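Local coordinates for beta-lactamase-like protein (Novosphingobium pentaromativorans US6-1, PDB 6AUF), which probably hydrolyses beta-lactam antibiotics with a pair of zinc ions, as a metallo-beta-lactamase of the B3 type, at residues T29-L34 / G57-A62; V100-T105 / V170-L175; E108-A113 / L151-P156; Y220-H225 / A289-E294. All coordinates share one frame; numbering follows the deposited sequence.

From the N terminus, interaction 1 comes first: the C31-C59 disulfide closes a loop of 27 intervening residues and ties the short helix 27-30 to the turn between strands 53-55 and 64-66. Interaction 2 follows, bringing strand 100-104 of the seven-stranded sheet against edge strand 169-172 of the other sheet. Interaction 3 is nested inside the loop that interaction 2 closes; its zinc-binding segment 108-113 follows strand 100-104 after a short link, and T105 packs on A113. I61 of interaction 1 also touches D111 and H112. Interaction 4 comes last and apart from the others, about 40 Å between centres from interaction 2, where it fastens the end of helix 272-292 to loop 220-225.

Interaction 1: T29-L34 / G57-A62; sequences TACKGL and GTCGIA
C31 and C59 are joined covalently, SG to SG at 2.0 Å, and the two CB-SG arms are twisted across the bond by a chi3 of -78°, the left-handed form. Both half-cystines direct CB at the opposite segment. Each also holds its sulfur beside its own backbone N and anti to the carbonyl carbon (chi1 -66° in C31, -80° in C59). C31 CA and C59 CA are 5.5 Å apart. L34 adds an apolar flank: its CB stands 4.1 Å from C59 CB, and its CD1 lies 4.1 Å from C59 SG. It is brought back beside the bridge by a type II turn running from C31 to L34, in which G33 takes the positive phi and L34 N bonds to C31 O. On the other segment T58 OG1 accepts from G60 N (3.1 Å) and I61 N (3.0 Å), an ST turn and an ST motif that bend the chain around C59. A44 touches both cysteines, and the bridge is buried. The arrangement is that of a disulfide fastening an N-terminal arm to the loop between two strands of the metallo-beta-lactamase fold.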
loop_
_atom_site.group_PDB
_atom_site.type_symbol
_atom_site.label_atom_id
_atom_site.label_comp_id
_atom_site.label_asym_id
_atom_site.label_seq_id
_atom_site.Cartn_x
_atom_site.Cartn_y
_atom_site.Cartn_z
ATOM N N THR A 29 4.126 -17.156 -11.906
ATOM C CA THR A 29 5.254 -18.072 -11.988
ATOM C C THR A 29 6.583 -17.334 -11.850
ATOM O O THR A 29 7.513 -17.853 -11.225
ATOM C CB THR A 29 5.197 -18.897 -13.286
ATOM O OG1 THR A 29 5.802 -18.182 -14.374
ATOM C CG2 THR A 29 3.752 -19.254 -13.638
ATOM N N ALA A 30 6.691 -16.117 -12.379
ATOM C CA ALA A 30 7.953 -15.402 -12.238
ATOM C C ALA A 30 8.343 -15.179 -10.773
ATOM O O ALA A 30 9.532 -15.011 -10.474
ATOM C CB ALA A 30 7.879 -14.074 -12.988
ATOM N N CYS A 31 7.382 -15.194 -9.846
ATOM C CA CYS A 31 7.660 -14.933 -8.434
ATOM C C CYS A 31 7.311 -16.114 -7.528
ATOM O O CYS A 31 7.130 -15.919 -6.320
ATOM C CB CYS A 31 6.908 -13.688 -7.945
ATOM S SG CYS A 31 7.417 -12.111 -8.664
ATOM N N LYS A 32 7.204 -17.328 -8.075
ATOM C CA LYS A 32 6.814 -18.474 -7.262
ATOM C C LYS A 32 7.742 -18.604 -6.063
ATOM O O LYS A 32 8.967 -18.516 -6.203
ATOM C CB LYS A 32 6.840 -19.757 -8.091
ATOM C CG LYS A 32 6.199 -20.966 -7.404
ATOM C CD LYS A 32 6.305 -22.230 -8.267
ATOM C CE LYS A 32 5.455 -23.380 -7.730
ATOM N NZ LYS A 32 5.987 -23.964 -6.468
ATOM N N GLY A 33 7.153 -18.792 -4.881
ATOM C CA GLY A 33 7.900 -19.010 -3.658
ATOM C C GLY A 33 8.547 -17.786 -3.042
ATOM O O GLY A 33 9.213 -17.918 -2.005
ATOM N N LEU A 34 8.367 -16.602 -3.629
ATOM C CA LEU A 34 9.027 -15.386 -3.173
ATOM C C LEU A 34 8.053 -14.432 -2.474
ATOM O O LEU A 34 8.189 -13.207 -2.566
ATOM C CB LEU A 34 9.729 -14.707 -4.352
ATOM C CG LEU A 34 10.872 -15.496 -5.001
ATOM C CD1 LEU A 34 11.382 -14.850 -6.291
ATOM C CD2 LEU A 34 12.007 -15.674 -4.012
ATOM N N GLY A 57 6.002 -3.066 -8.906
ATOM C CA GLY A 57 6.762 -3.383 -7.718
ATOM C C GLY A 57 7.632 -4.606 -7.917
ATOM O O GLY A 57 7.898 -5.044 -9.040
ATOM N N THR A 58 8.085 -5.162 -6.792
ATOM C CA THR A 58 8.895 -6.366 -6.757
ATOM C C THR A 58 8.013 -7.582 -6.513
ATOM O O THR A 58 6.786 -7.485 -6.402
ATOM C CB THR A 58 9.958 -6.288 -5.664
ATOM O OG1 THR A 58 9.331 -6.512 -4.397
ATOM C CG2 THR A 58 10.634 -4.935 -5.664
ATOM N N CYS A 59 8.668 -8.748 -6.418
ATOM C CA CYS A 59 7.981 -10.001 -6.125
ATOM C C CYS A 59 7.337 -10.010 -4.742
ATOM O O CYS A 59 6.366 -10.746 -4.529
ATOM C CB CYS A 59 8.959 -11.174 -6.246
ATOM S SG CYS A 59 9.297 -11.756 -7.955
ATOM N N GLY A 60 7.853 -9.216 -3.804
ATOM C CA GLY A 60 7.360 -9.239 -2.445
ATOM C C GLY A 60 6.576 -8.003 -2.033
ATOM O O GLY A 60 5.663 -8.094 -1.207
ATOM N N ILE A 61 6.914 -6.844 -2.596
ATOM C CA ILE A 61 6.306 -5.577 -2.211
ATOM C C ILE A 61 5.704 -4.927 -3.447
ATOM O O ILE A 61 6.367 -4.823 -4.484
ATOM C CB ILE A 61 7.325 -4.632 -1.549
ATOM C CG1 ILE A 61 7.950 -5.287 -0.312
ATOM C CG2 ILE A 61 6.649 -3.319 -1.197
ATOM C CD1 ILE A 61 6.959 -5.538 0.842
ATOM N N ALA A 62 4.464 -4.467 -3.330
ATOM C CA ALA A 62 3.812 -3.823 -4.458
ATOM C C ALA A 62 4.306 -2.394 -4.634
ATOM O O ALA A 62 4.842 -1.763 -3.721
ATOM C CB ALA A 62 2.289 -3.816 -4.292
#

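Interaction 2: V100-T105 / V170-L175; sequences VRWILT and VTLGRL
W102 projects from strand 100-104 towards V170 and L172, and its indole meets all three residues of strand 170-172. Its CB starts towards the other segment, with CG anti to the carbonyl carbon, and a chi2 of 94° turns the ring broadside to V170. CG is the first ring atom to meet a partner, V170 CG1 at 3.9 Å. CD1 and CD2, on either side of it, share the same methyl. That methyl sits over one face of the five-membered ring, 4.0 Å from V170 CG1 to the centroid and 15° off the ring normal, a CH-pi contact. CD1 is approached in addition at the edge of the ring by L172 CD2 (4.3 Å). Further out, NE1 passes obliquely by T171 O at 4.1 Å, too far for a bond. The two strands belong to different sheets, one in the interior of the seven-stranded sheet and one at the edge of the five-stranded sheet. They run nearly antiparallel at 164° and meet through side chains with axes 8.4 Å apart, as face-to-face packing inside the alpha-beta-beta-alpha sandwich of the metallo-beta-lactamase fold. V170 points its second methyl the other way, CG2 reaching L104 CD2 at 3.8 Å, while L104 is further enclosed by V73, I75 and A128. At the opposite end L172 lays CD2 against the aliphatic root of R101 (R101 CB to L172 CD2, 3.4 Å); beyond CG the arginine chain bends at chi2 and carries its guanidinium away from the contact.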
loop_
_atom_site.group_PDB
_atom_site.type_symbol
_atom_site.label_atom_id
_atom_site.label_comp_id
_atom_site.label_asym_id
_atom_site.label_seq_id
_atom_site.Cartn_x
_atom_site.Cartn_y
_atom_site.Cartn_z
ATOM N N VAL A 100 5.820 10.980 -13.772
ATOM C CA VAL A 100 5.053 10.756 -12.550
ATOM C C VAL A 100 5.134 12.015 -11.692
ATOM O O VAL A 100 6.223 12.469 -11.325
ATOM C CB VAL A 100 5.546 9.517 -11.787
ATOM C CG1 VAL A 100 7.023 9.578 -11.572
ATOM C CG2 VAL A 100 4.841 9.407 -10.456
ATOM N N ARG A 101 3.976 12.595 -11.395
ATOM C CA ARG A 101 3.919 13.874 -10.709
ATOM C C ARG A 101 3.729 13.750 -9.205
ATOM O O ARG A 101 4.159 14.644 -8.471
ATOM C CB ARG A 101 2.799 14.733 -11.306
ATOM C CG ARG A 101 3.111 15.190 -12.729
ATOM C CD ARG A 101 4.599 15.500 -12.832
ATOM N NE ARG A 101 4.993 16.118 -14.097
ATOM C CZ ARG A 101 6.257 16.311 -14.465
ATOM N NH1 ARG A 101 7.245 15.926 -13.664
ATOM N NH2 ARG A 101 6.534 16.880 -15.633
ATOM N N TRP A 102 3.131 12.666 -8.729
ATOM C CA TRP A 102 2.895 12.460 -7.305
ATOM C C TRP A 102 3.383 11.084 -6.888
ATOM O O TRP A 102 3.242 10.112 -7.635
ATOM C CB TRP A 102 1.411 12.590 -6.964
ATOM C CG TRP A 102 0.926 13.990 -7.104
ATOM C CD1 TRP A 102 0.341 14.550 -8.197
ATOM C CD2 TRP A 102 1.015 15.025 -6.117
ATOM N NE1 TRP A 102 0.053 15.867 -7.954
ATOM C CE2 TRP A 102 0.459 16.187 -6.686
ATOM C CE3 TRP A 102 1.509 15.080 -4.805
ATOM C CZ2 TRP A 102 0.374 17.395 -5.988
ATOM C CZ3 TRP A 102 1.429 16.276 -4.115
ATOM C CH2 TRP A 102 0.864 17.419 -4.708
ATOM N N ILE A 103 3.966 11.011 -5.696
ATOM C CA ILE A 103 4.279 9.744 -5.052
ATOM C C ILE A 103 3.457 9.675 -3.773
ATOM O O ILE A 103 3.496 10.601 -2.952
ATOM C CB ILE A 103 5.786 9.591 -4.766
ATOM C CG1 ILE A 103 6.570 9.391 -6.057
ATOM C CG2 ILE A 103 6.054 8.408 -3.864
ATOM C CD1 ILE A 103 8.030 9.703 -5.893
ATOM N N LEU A 104 2.686 8.604 -3.633
ATOM C CA LEU A 104 1.841 8.354 -2.477
ATOM C C LEU A 104 2.362 7.121 -1.752
ATOM O O LEU A 104 3.267 6.429 -2.232
ATOM C CB LEU A 104 0.380 8.151 -2.892
ATOM C CG LEU A 104 -0.170 9.185 -3.871
ATOM C CD1 LEU A 104 -1.553 8.770 -4.334
ATOM C CD2 LEU A 104 -0.196 10.586 -3.254
ATOM N N THR A 105 1.780 6.851 -0.582
ATOM C CA THR A 105 2.196 5.724 0.241
ATOM C C THR A 105 0.982 5.016 0.816
ATOM O O THR A 105 -0.062 5.626 1.055
ATOM C CB THR A 105 3.111 6.140 1.403
ATOM O OG1 THR A 105 2.483 7.166 2.186
ATOM C CG2 THR A 105 4.448 6.621 0.874
ATOM N N VAL A 170 -6.117 13.180 -4.367
ATOM C CA VAL A 170 -4.966 13.600 -5.153
ATOM C C VAL A 170 -5.402 13.634 -6.612
ATOM O O VAL A 170 -5.821 12.612 -7.169
ATOM C CB VAL A 170 -3.767 12.668 -4.950
ATOM C CG1 VAL A 170 -2.593 13.154 -5.777
ATOM C CG2 VAL A 170 -3.397 12.606 -3.489
ATOM N N THR A 171 -5.334 14.814 -7.220
ATOM C CA THR A 171 -5.792 15.010 -8.588
ATOM C C THR A 171 -4.625 15.363 -9.495
ATOM O O THR A 171 -3.814 16.238 -9.168
ATOM C CB THR A 171 -6.840 16.106 -8.664
ATOM O OG1 THR A 171 -6.526 17.115 -7.695
ATOM C CG2 THR A 171 -8.211 15.522 -8.399
ATOM N N LEU A 172 -4.564 14.690 -10.642
ATOM C CA LEU A 172 -3.551 14.921 -11.672
ATOM C C LEU A 172 -4.305 14.871 -12.993
ATOM O O LEU A 172 -4.608 13.786 -13.495
ATOM C CB LEU A 172 -2.445 13.874 -11.618
ATOM C CG LEU A 172 -1.280 14.142 -12.558
ATOM C CD1 LEU A 172 -0.873 15.603 -12.448
ATOM C CD2 LEU A 172 -0.108 13.228 -12.241
ATOM N N GLY A 173 -4.621 16.034 -13.544
ATOM C CA GLY A 173 -5.496 16.043 -14.702
ATOM C C GLY A 173 -6.799 15.359 -14.352
ATOM O O GLY A 173 -7.385 15.595 -13.290
ATOM N N ARG A 174 -7.253 14.474 -15.229
ATOM C CA ARG A 174 -8.488 13.740 -14.991
ATOM C C ARG A 174 -8.304 12.579 -14.024
ATOM O O ARG A 174 -9.287 11.915 -13.678
ATOM C CB ARG A 174 -9.053 13.248 -16.320
ATOM C CG ARG A 174 -9.168 14.366 -17.342
ATOM C CD ARG A 174 -8.608 13.969 -18.693
ATOM N NE ARG A 174 -9.483 13.016 -19.374
ATOM C CZ ARG A 174 -9.282 12.553 -20.604
ATOM N NH1 ARG A 174 -10.144 11.696 -21.130
ATOM N NH2 ARG A 174 -8.224 12.940 -21.312
ATOM N N LEU A 175 -7.078 12.323 -13.577
ATOM C CA LEU A 175 -6.852 11.369 -12.503
ATOM C C LEU A 175 -7.427 11.894 -11.195
ATOM O O LEU A 175 -7.326 13.086 -10.882
ATOM C CB LEU A 175 -5.362 11.111 -12.316
ATOM C CG LEU A 175 -4.605 10.363 -13.390
ATOM C CD1 LEU A 175 -3.231 10.028 -12.861
ATOM C CD2 LEU A 175 -5.365 9.118 -13.720
#

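Interaction 3: E108-A113 / L151-P156; sequences EHHDHA and LIEGFP. With ZN (zinc ion), chain C; ZN (zinc ion), chain B.
H110 and E153 meet by a CH-pi contact: the glutamate crosses the imidazole at about a right angle, its CG 4.0 Å from the ring centroid and 26° off the normal. Its carboxylate, tilted 51° against the ring, sets OE2 over the same face, 3.5 Å from H110 CG. Over the opposite face of the ring stands D111 OD1. Van der Waals contacts with side chains and backbone follow: I152 CG1 reaches H110 CD2 at the ring edge, F155 lies against the backbone of H110 with CD1 on CA, and A113 CB is 4.4 Å from F155 CE2. The F155 ring turns its edge to E108 O, 3.3 Å from CE1, and A113 C lies over one face towards the rim. Metal bonds make up the third group. H109 ND1 holds one zinc ion at 1.9 Å, joined by H107 and H185, while H109 NE2 is held by D146. D111 OD2 (2.3 Å) and H112 NE2 (2.0 Å) bind the other zinc ion together with H251. This is the HxHxDH motif of the family, and H109 O, accepting from both H112 N and A113 N, fixes the first turn after it. The end of E108 leads away, its carboxylate held by S186 and G188. The zinc-binding turn, helix 110-113, thus leads on from strand 100-104 towards helix 116-121, and the loop 151-156, before strand 162-164, lies alongside it, with F155 also resting on L137 of helix 131-139.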
loop_
_atom_site.group_PDB
_atom_site.type_symbol
_atom_site.label_atom_id
_atom_site.label_comp_id
_atom_site.label_asym_id
_atom_site.label_seq_id
_atom_site.Cartn_x
_atom_site.Cartn_y
_atom_site.Cartn_z
ATOM N N GLU A 108 3.733 3.683 6.581
ATOM C CA GLU A 108 4.983 4.409 6.797
ATOM C C GLU A 108 6.113 3.507 7.279
ATOM O O GLU A 108 6.942 3.912 8.100
ATOM C CB GLU A 108 4.740 5.556 7.778
ATOM C CG GLU A 108 4.479 5.153 9.250
ATOM C CD GLU A 108 3.027 4.812 9.557
ATOM O OE1 GLU A 108 2.644 4.878 10.749
ATOM O OE2 GLU A 108 2.273 4.485 8.618
ATOM N N HIS A 109 6.187 2.289 6.765
ATOM C CA HIS A 109 7.259 1.363 7.096
ATOM C C HIS A 109 8.270 1.289 5.958
ATOM O O HIS A 109 7.941 1.573 4.805
ATOM C CB HIS A 109 6.685 -0.014 7.415
ATOM C CG HIS A 109 5.909 -0.047 8.699
ATOM N ND1 HIS A 109 4.954 -1.002 8.972
ATOM C CD2 HIS A 109 5.948 0.766 9.782
ATOM C CE1 HIS A 109 4.446 -0.784 10.168
ATOM N NE2 HIS A 109 5.032 0.282 10.683
ATOM N N HIS A 110 9.511 0.917 6.306
ATOM C CA HIS A 110 10.625 0.966 5.353
ATOM C C HIS A 110 10.401 0.047 4.156
ATOM O O HIS A 110 10.827 0.359 3.038
ATOM C CB HIS A 110 11.922 0.566 6.045
ATOM C CG HIS A 110 11.957 -0.880 6.409
ATOM N ND1 HIS A 110 12.421 -1.851 5.551
ATOM C CD2 HIS A 110 11.511 -1.532 7.508
ATOM C CE1 HIS A 110 12.299 -3.035 6.123
ATOM N NE2 HIS A 110 11.752 -2.869 7.312
ATOM N N ASP A 111 9.774 -1.112 4.377
ATOM C CA ASP A 111 9.586 -2.067 3.291
ATOM C C ASP A 111 8.649 -1.534 2.216
ATOM O O ASP A 111 8.665 -2.038 1.087
ATOM C CB ASP A 111 9.039 -3.378 3.848
ATOM C CG ASP A 111 7.858 -3.147 4.763
ATOM O OD1 ASP A 111 7.934 -2.176 5.548
ATOM O OD2 ASP A 111 6.861 -3.901 4.686
ATOM N N HIS A 112 7.816 -0.548 2.545
ATOM C CA HIS A 112 6.896 0.013 1.568
ATOM C C HIS A 112 7.282 1.399 1.095
ATOM O O HIS A 112 6.999 1.752 -0.051
ATOM C CB HIS A 112 5.482 0.064 2.147
ATOM C CG HIS A 112 4.953 -1.272 2.543
ATOM N ND1 HIS A 112 4.345 -2.126 1.647
ATOM C CD2 HIS A 112 4.953 -1.913 3.734
ATOM C CE1 HIS A 112 3.984 -3.231 2.271
ATOM N NE2 HIS A 112 4.338 -3.126 3.539
ATOM N N ALA A 113 7.916 2.189 1.954
ATOM C CA ALA A 113 8.268 3.566 1.645
ATOM C C ALA A 113 9.766 3.790 1.764
ATOM O O ALA A 113 10.223 4.937 1.686
ATOM C CB ALA A 113 7.494 4.533 2.562
ATOM N N LEU A 151 10.899 -2.069 17.372
ATOM C CA LEU A 151 11.335 -3.237 16.614
ATOM C C LEU A 151 11.715 -2.842 15.190
ATOM O O LEU A 151 12.858 -3.035 14.760
ATOM C CB LEU A 151 10.223 -4.294 16.619
ATOM C CG LEU A 151 9.960 -5.171 15.391
ATOM C CD1 LEU A 151 10.904 -6.375 15.346
ATOM C CD2 LEU A 151 8.500 -5.617 15.372
ATOM N N ILE A 152 10.769 -2.254 14.457
ATOM C CA ILE A 152 10.991 -1.897 13.062
ATOM C C ILE A 152 12.087 -0.835 12.951
ATOM O O ILE A 152 12.320 -0.039 13.872
ATOM C CB ILE A 152 9.661 -1.420 12.439
ATOM C CG1 ILE A 152 9.425 -2.066 11.063
ATOM C CG2 ILE A 152 9.596 0.108 12.380
ATOM C CD1 ILE A 152 9.226 -3.570 11.111
ATOM N N GLU A 153 12.776 -0.834 11.813
ATOM C CA GLU A 153 13.841 0.112 11.508
ATOM C C GLU A 153 13.302 1.274 10.675
ATOM O O GLU A 153 12.170 1.259 10.190
ATOM C CB GLU A 153 14.977 -0.592 10.761
ATOM C CG GLU A 153 14.489 -1.403 9.567
ATOM C CD GLU A 153 15.518 -1.507 8.465
ATOM O OE1 GLU A 153 16.562 -2.161 8.678
ATOM O OE2 GLU A 153 15.286 -0.921 7.384
ATOM N N GLY A 154 14.146 2.293 10.498
ATOM C CA GLY A 154 13.755 3.503 9.810
ATOM C C GLY A 154 14.214 3.536 8.360
ATOM O O GLY A 154 14.777 2.584 7.828
ATOM N N PHE A 155 13.958 4.673 7.723
ATOM C CA PHE A 155 14.312 4.875 6.325
ATOM C C PHE A 155 14.571 6.353 6.105
ATOM O O PHE A 155 14.294 7.182 6.980
ATOM C CB PHE A 155 13.211 4.371 5.390
ATOM C CG PHE A 155 11.887 4.977 5.657
ATOM C CD1 PHE A 155 11.047 4.431 6.614
ATOM C CD2 PHE A 155 11.479 6.108 4.968
ATOM C CE1 PHE A 155 9.807 5.001 6.879
ATOM C CE2 PHE A 155 10.245 6.682 5.219
ATOM C CZ PHE A 155 9.404 6.127 6.181
ATOM N N PRO A 156 15.094 6.724 4.943
ATOM C CA PRO A 156 15.532 8.106 4.747
ATOM C C PRO A 156 14.343 9.039 4.620
ATOM O O PRO A 156 13.394 8.765 3.870
ATOM C CB PRO A 156 16.349 8.044 3.448
ATOM C CG PRO A 156 15.774 6.917 2.709
ATOM C CD PRO A 156 15.268 5.916 3.726
HETATM ZN ZN ZN C . 4.025 -2.318 7.953
HETATM ZN ZN ZN B . 4.643 -4.656 4.737
#

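Interaction 4: Y220-H225 / A289-E294; sequences YRFSDH and AEEAGE
F222 and R221 each present a flat group to E291. The F222 ring has Y220 CE1 over its centre on one face, at 3.6 Å from the plane, and E291 OE1 at its edge, 3.4 Å from CD1. The guanidinium of R221 has E291 OE2 above its centre, a charge-only approach to which no N-H points, while E294 OE1 lies at its edge in plane. The latter pair is a salt bridge whose N-H bond is weak, R221 NE to E294 OE1 at 3.5 Å, and E294 is poorly ordered; a long salt bridge from R221 to D224 completes the network. The carboxylate of E291 is the centre of the contact. OE1 receives F222 N (2.9 Å) through its syn lone pair; OE2 takes S223 N (2.9 Å, 168°) on the syn side and S223 OG (2.8 Å) from above the carboxylate plane, both from the same face. The glutamate reaches there because its chain is extended beyond CG (chi2 -170°). R287 also forms a salt bridge with OE1, which probably favours the ionised form. R221 O is gripped by D224 N and H225 ND1 from opposite faces, steadying the turn. What results is a carboxylate anchored on successive backbone N-H groups at the start of a 3-10 turn. Here it joins the loop leading into helix 226-241 to the C-terminal end of helix 272-292, far from the centre of the chain.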
loop_
_atom_site.group_PDB
_atom_site.type_symbol
_atom_site.label_atom_id
_atom_site.label_comp_id
_atom_site.label_asym_id
_atom_site.label_seq_id
_atom_site.Cartn_x
_atom_site.Cartn_y
_atom_site.Cartn_z
ATOM N N TYR A 220 4.680 -5.090 23.584
ATOM C CA TYR A 220 3.552 -4.210 23.337
ATOM C C TYR A 220 2.235 -4.935 23.561
ATOM O O TYR A 220 2.067 -6.079 23.129
ATOM C CB TYR A 220 3.595 -3.676 21.913
ATOM C CG TYR A 220 2.461 -2.720 21.593
ATOM C CD1 TYR A 220 1.227 -3.182 21.140
ATOM C CD2 TYR A 220 2.633 -1.351 21.736
ATOM C CE1 TYR A 220 0.196 -2.286 20.843
ATOM C CE2 TYR A 220 1.618 -0.459 21.441
ATOM C CZ TYR A 220 0.409 -0.928 20.999
ATOM O OH TYR A 220 -0.571 -0.017 20.712
ATOM N N ARG A 221 1.291 -4.252 24.216
ATOM C CA ARG A 221 -0.053 -4.786 24.436
ATOM C C ARG A 221 -1.091 -3.793 23.924
ATOM O O ARG A 221 -1.124 -2.637 24.365
ATOM C CB ARG A 221 -0.288 -5.100 25.915
ATOM C CG ARG A 221 0.595 -6.211 26.434
ATOM C CD ARG A 221 0.267 -6.587 27.872
ATOM N NE ARG A 221 -0.655 -7.719 27.951
ATOM C CZ ARG A 221 -1.880 -7.655 28.466
ATOM N NH1 ARG A 221 -2.637 -8.747 28.481
ATOM N NH2 ARG A 221 -2.342 -6.510 28.977
ATOM N N PHE A 222 -1.935 -4.246 22.989
ATOM C CA PHE A 222 -3.000 -3.394 22.466
ATOM C C PHE A 222 -3.983 -3.004 23.561
ATOM O O PHE A 222 -4.533 -1.894 23.542
ATOM C CB PHE A 222 -3.736 -4.105 21.323
ATOM C CG PHE A 222 -2.925 -4.240 20.073
ATOM C CD1 PHE A 222 -2.118 -5.357 19.869
ATOM C CD2 PHE A 222 -2.958 -3.244 19.099
ATOM C CE1 PHE A 222 -1.356 -5.482 18.706
ATOM C CE2 PHE A 222 -2.197 -3.346 17.940
ATOM C CZ PHE A 222 -1.396 -4.472 17.734
ATOM N N SER A 223 -4.212 -3.906 24.516
ATOM C CA SER A 223 -5.155 -3.652 25.595
ATOM C C SER A 223 -4.792 -2.406 26.390
ATOM O O SER A 223 -5.680 -1.761 26.959
ATOM C CB SER A 223 -5.219 -4.872 26.504
ATOM O OG SER A 223 -5.588 -6.022 25.759
ATOM N N ASP A 224 -3.504 -2.037 26.428
ATOM C CA ASP A 224 -3.061 -0.843 27.142
ATOM C C ASP A 224 -3.112 0.421 26.295
ATOM O O ASP A 224 -2.630 1.461 26.745
ATOM C CB ASP A 224 -1.617 -0.988 27.659
ATOM C CG ASP A 224 -1.372 -2.266 28.451
ATOM O OD1 ASP A 224 -2.329 -2.898 28.955
ATOM O OD2 ASP A 224 -0.179 -2.628 28.574
ATOM N N HIS A 225 -3.632 0.369 25.073
ATOM C CA HIS A 225 -3.603 1.522 24.174
ATOM C C HIS A 225 -4.966 1.723 23.537
ATOM O O HIS A 225 -5.191 1.344 22.380
ATOM C CB HIS A 225 -2.498 1.365 23.133
ATOM C CG HIS A 225 -1.135 1.484 23.728
ATOM N ND1 HIS A 225 -0.379 0.386 24.088
ATOM C CD2 HIS A 225 -0.425 2.572 24.105
ATOM C CE1 HIS A 225 0.752 0.796 24.633
ATOM N NE2 HIS A 225 0.744 2.118 24.662
ATOM N N ALA A 289 -7.973 -11.387 22.613
ATOM C CA ALA A 289 -8.270 -12.524 23.479
ATOM C C ALA A 289 -7.001 -13.119 24.086
ATOM O O ALA A 289 -6.995 -13.536 25.253
ATOM C CB ALA A 289 -9.035 -13.589 22.699
ATOM N N GLU A 290 -5.923 -13.196 23.306
ATOM C CA GLU A 290 -4.676 -13.700 23.863
ATOM C C GLU A 290 -4.213 -12.808 25.004
ATOM O O GLU A 290 -3.805 -13.300 26.063
ATOM C CB GLU A 290 -3.600 -13.801 22.777
ATOM C CG GLU A 290 -3.894 -14.810 21.676
ATOM C CD GLU A 290 -2.990 -14.636 20.458
ATOM O OE1 GLU A 290 -3.154 -15.398 19.474
ATOM O OE2 GLU A 290 -2.117 -13.735 20.486
ATOM N N GLU A 291 -4.297 -11.489 24.812
ATOM C CA GLU A 291 -3.896 -10.551 25.855
ATOM C C GLU A 291 -4.784 -10.664 27.088
ATOM O O GLU A 291 -4.306 -10.472 28.213
ATOM C CB GLU A 291 -3.917 -9.121 25.313
ATOM C CG GLU A 291 -2.891 -8.873 24.226
ATOM C CD GLU A 291 -2.749 -7.410 23.862
ATOM O OE1 GLU A 291 -2.293 -7.109 22.744
ATOM O OE2 GLU A 291 -3.085 -6.552 24.698
ATOM N N ALA A 292 -6.069 -10.968 26.903
ATOM C CA ALA A 292 -6.961 -11.114 28.045
ATOM C C ALA A 292 -6.557 -12.308 28.899
ATOM O O ALA A 292 -6.378 -12.183 30.114
ATOM C CB ALA A 292 -8.404 -11.243 27.560
ATOM N N GLY A 293 -6.405 -13.474 28.278
ATOM C CA GLY A 293 -5.982 -14.681 28.960
ATOM C C GLY A 293 -4.572 -14.657 29.505
ATOM O O GLY A 293 -4.135 -15.660 30.078
ATOM N N GLU A 294 -3.837 -13.563 29.314
ATOM C CA GLU A 294 -2.612 -13.291 30.056
ATOM C C GLU A 294 -2.882 -12.502 31.334
ATOM O O GLU A 294 -1.933 -12.065 31.996
ATOM C CB GLU A 294 -1.611 -12.533 29.180
ATOM C CG GLU A 294 -1.202 -13.259 27.906
ATOM C CD GLU A 294 -0.523 -12.334 26.902
ATOM O OE1 GLU A 294 -0.395 -11.123 27.196
ATOM O OE2 GLU A 294 -0.123 -12.815 25.818
#